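Local atomic coordinates of Ser-thr phosphatase MSPP (Mycobacterium smegmatis, PDB entry 2JFR), a protein that probably removes phosphate groups from serine and threonine residues of proteins, as a metal-dependent phosphatase of the PPM (PP2C) family that binds manganese and magnesium ions. Residues A[109-115]-A[127-131]. Residues are numbered along the deposited sequence; the frame is centred on the assembly and turned at random. Where two conformers were deposited one is given.
Sequences NIGDSPL and TDDHS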
ATOM      1  N   ASN A 109       2.559  -6.858  -4.192  1.00 14.50           N
ATOM      2  CA  ASN A 109       1.294  -6.335  -3.718  1.00 14.53           C
ATOM      3  C   ASN A 109       0.197  -7.380  -3.794  1.00 14.56           C
ATOM      4  O   ASN A 109       0.092  -8.195  -4.708  1.00 14.82           O
ATOM      5  CB  ASN A 109       0.891  -5.075  -4.472  1.00 15.71           C
ATOM      6  CG  ASN A 109       0.672  -5.276  -6.019  1.00 17.74           C
ATOM      7  OD1 ASN A 109      -0.469  -5.200  -6.466  1.00 22.82           O
ATOM      8  ND2 ASN A 109       1.753  -5.526  -6.690  1.00 19.98           N
ATOM      9  N   ILE A 110      -0.660  -7.303  -2.780  1.00 14.34           N
ATOM     10  CA  ILE A 110      -1.852  -8.127  -2.666  0.63 14.40           C
ATOM     11  C   ILE A 110      -2.938  -7.276  -2.055  1.00 14.25           C
ATOM     12  O   ILE A 110      -2.747  -6.662  -0.991  1.00 15.09           O
ATOM     13  CB  ILE A 110      -1.504  -9.435  -1.901  0.63 14.73           C
ATOM     14  CG1 ILE A 110      -2.680 -10.413  -2.011  0.63 16.48           C
ATOM     15  CG2 ILE A 110      -0.994  -9.197  -0.506  0.63 17.01           C
ATOM     16  CD1 ILE A 110      -2.376 -11.781  -1.507  0.63 18.50           C
ATOM     17  N   GLY A 111      -4.080  -7.214  -2.710  1.00 14.76           N
ATOM     18  CA  GLY A 111      -5.183  -6.430  -2.236  1.00 14.60           C
ATOM     19  C   GLY A 111      -5.290  -5.124  -3.007  1.00 14.43           C
ATOM     20  O   GLY A 111      -5.072  -5.107  -4.216  1.00 15.34           O
ATOM     21  N   ASP A 112      -5.660  -4.039  -2.327  1.00 14.73           N
ATOM     22  CA  ASP A 112      -6.040  -2.804  -2.990  1.00 14.81           C
ATOM     23  C   ASP A 112      -5.428  -1.558  -2.343  1.00 13.93           C
ATOM     24  O   ASP A 112      -6.051  -0.499  -2.391  1.00 14.92           O
ATOM     25  CB  ASP A 112      -7.566  -2.654  -3.065  1.00 17.10           C
ATOM     26  CG  ASP A 112      -8.216  -2.452  -1.717  1.00 18.12           C
ATOM     27  OD1 ASP A 112      -7.541  -2.609  -0.676  1.00 16.52           O
ATOM     28  OD2 ASP A 112      -9.432  -2.129  -1.770  1.00 26.69           O
ATOM     29  N   SER A 113      -4.224  -1.669  -1.818  1.00 13.70           N
ATOM     30  CA  SER A 113      -3.504  -0.496  -1.302  1.00 13.56           C
ATOM     31  C   SER A 113      -2.503  -0.034  -2.345  1.00 13.41           C
ATOM     32  O   SER A 113      -1.437  -0.637  -2.460  1.00 15.24           O
ATOM     33  CB  SER A 113      -2.786  -0.866  -0.006  1.00 13.83           C
ATOM     34  OG  SER A 113      -3.693  -1.336   0.988  1.00 13.96           O
ATOM     35  N   PRO A 114      -2.806   0.922  -3.188  1.00 13.56           N
ATOM     36  CA  PRO A 114      -1.997   1.069  -4.411  1.00 14.10           C
ATOM     37  C   PRO A 114      -0.659   1.707  -4.211  1.00 13.87           C
ATOM     38  O   PRO A 114      -0.388   2.487  -3.287  1.00 14.28           O
ATOM     39  CB  PRO A 114      -2.862   1.909  -5.332  1.00 15.83           C
ATOM     40  CG  PRO A 114      -4.247   1.835  -4.744  1.00 15.89           C
ATOM     41  CD  PRO A 114      -3.975   1.797  -3.251  1.00 14.23           C
ATOM     42  N   LEU A 115       0.214   1.413  -5.192  1.00 14.11           N
ATOM     43  CA  LEU A 115       1.426   2.169  -5.443  1.00 13.72           C
ATOM     44  C   LEU A 115       1.173   3.121  -6.612  1.00 13.63           C
ATOM     45  O   LEU A 115       0.681   2.707  -7.650  1.00 14.43           O
ATOM     46  CB  LEU A 115       2.557   1.230  -5.806  1.00 14.29           C
ATOM     47  CG  LEU A 115       3.855   1.884  -6.300  1.00 14.40           C
ATOM     48  CD1 LEU A 115       4.487   2.699  -5.211  1.00 14.82           C
ATOM     49  CD2 LEU A 115       4.801   0.830  -6.849  1.00 15.88           C
ATOM     50  N   THR A 127      -0.044  -0.366  -9.752  1.00 15.22           N
ATOM     51  CA  THR A 127      -0.475  -1.677  -9.333  1.00 14.90           C
ATOM     52  C   THR A 127      -1.942  -1.920  -9.708  1.00 15.65           C
ATOM     53  O   THR A 127      -2.724  -0.992  -9.860  1.00 18.04           O
ATOM     54  CB  THR A 127      -0.319  -1.820  -7.819  1.00 15.01           C
ATOM     55  OG1 THR A 127      -0.874  -0.664  -7.187  1.00 15.35           O
ATOM     56  CG2 THR A 127       1.135  -1.974  -7.418  1.00 15.76           C
ATOM     57  N   ASP A 128      -2.265  -3.186  -9.834  1.00 16.20           N
ATOM     58  CA  ASP A 128      -3.689  -3.567  -9.968  0.73 17.31           C
ATOM     59  C   ASP A 128      -4.290  -3.824  -8.607  1.00 15.27           C
ATOM     60  O   ASP A 128      -3.590  -4.296  -7.682  1.00 17.81           O
ATOM     61  CB  ASP A 128      -3.830  -4.846 -10.789  0.73 24.98           C
ATOM     62  CG  ASP A 128      -3.260  -4.986 -12.113  0.73 27.11           C
ATOM     63  OD1 ASP A 128      -2.994  -4.114 -12.969  0.73 27.32           O
ATOM     64  OD2 ASP A 128      -2.957  -6.175 -12.500  0.73 28.45           O
ATOM     65  N   ASP A 129      -5.527  -3.452  -8.477  1.00 15.14           N
ATOM     66  CA  ASP A 129      -6.291  -3.699  -7.242  1.00 14.66           C
ATOM     67  C   ASP A 129      -6.975  -5.059  -7.351  1.00 14.61           C
ATOM     68  O   ASP A 129      -7.697  -5.354  -8.319  1.00 16.01           O
ATOM     69  CB  ASP A 129      -7.369  -2.638  -7.045  1.00 16.03           C
ATOM     70  CG  ASP A 129      -6.852  -1.324  -6.562  1.00 17.64           C
ATOM     71  OD1 ASP A 129      -5.765  -1.222  -6.088  1.00 20.41           O
ATOM     72  OD2 ASP A 129      -7.717  -0.434  -6.549  1.00 27.77           O
ATOM     73  N   HIS A 130      -6.753  -5.902  -6.367  1.00 14.27           N
ATOM     74  CA  HIS A 130      -7.379  -7.212  -6.292  1.00 14.51           C
ATOM     75  C   HIS A 130      -8.689  -7.062  -5.523  1.00 14.29           C
ATOM     76  O   HIS A 130      -8.819  -7.376  -4.353  1.00 15.08           O
ATOM     77  CB  HIS A 130      -6.444  -8.192  -5.614  1.00 15.11           C
ATOM     78  CG  HIS A 130      -5.088  -8.220  -6.194  1.00 15.18           C
ATOM     79  ND1 HIS A 130      -3.975  -8.187  -5.421  1.00 15.39           N
ATOM     80  CD2 HIS A 130      -4.704  -8.140  -7.481  1.00 17.13           C
ATOM     81  CE1 HIS A 130      -2.941  -8.117  -6.231  1.00 16.08           C
ATOM     82  NE2 HIS A 130      -3.331  -8.123  -7.497  1.00 17.10           N
ATOM     83  N   SER A 131      -9.644  -6.511  -6.236  1.00 15.49           N
ATOM     84  CA  SER A 131     -11.001  -6.289  -5.738  1.00 15.59           C
ATOM     85  C   SER A 131     -11.932  -6.537  -6.895  1.00 15.28           C
ATOM     86  O   SER A 131     -11.526  -6.556  -8.037  1.00 15.75           O
ATOM     87  CB  SER A 131     -11.183  -4.888  -5.197  1.00 16.88           C
ATOM     88  OG  SER A 131     -11.112  -3.951  -6.248  1.00 17.79           O
TER
HETATM   89  O   HOH W   1      -0.350  -5.272  -9.452  1.00 18.53           O
HETATM   90  O   HOH W   2      -7.667   0.870  -4.149  1.00 17.82           O
HETATM   91  O   HOH W   3     -10.848  -1.786  -4.869  0.77 39.98           O
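Loop 127-131 lies against the end of strand 106-110 and the turn after it, with the CA atoms of D112 and D129 4.4 Å apart and H130 N donating to G111 O (2.8 Å). The H130 ring takes the other end of the glycine: G111 N donates to ND1 (2.9 Å), 21° out of the ring plane. With its CG beside the backbone N (chi1 -51°), the imidazole turns its edge to the strand end, where CE1 meets N109 O at 3.4 Å. The other ring nitrogen, NE2, is hydrogen-bonded to D169 OD2. At G111 a CB would jam against the carbonyl O of I110, which calls for glycine. Further along, T127 OG1 accepts the N-H of L115 (3.1 Å), while T127 CG2 lies against the amide carbon CG of N109 at 3.6 Å, the two side chains running past each other in opposite directions. A water links N109 OD1 to D128 N. D129 OD1 rests against CA of D112 and CG of P114, and a second water donates to both D129 OD2 and D112 O. The contact thus ties the link between the two sheets of the PP2C sandwich to the loop entering helix 132-138, beside the metal centre: D112, a magnesium ligand in this protein though not in this model, lies next to D186. Because ND1 accepts from G111 N, a neutral imidazole would carry its proton on NE2, facing D169, whose carboxylate probably polarises the ring and strengthens ND1 as an acceptor.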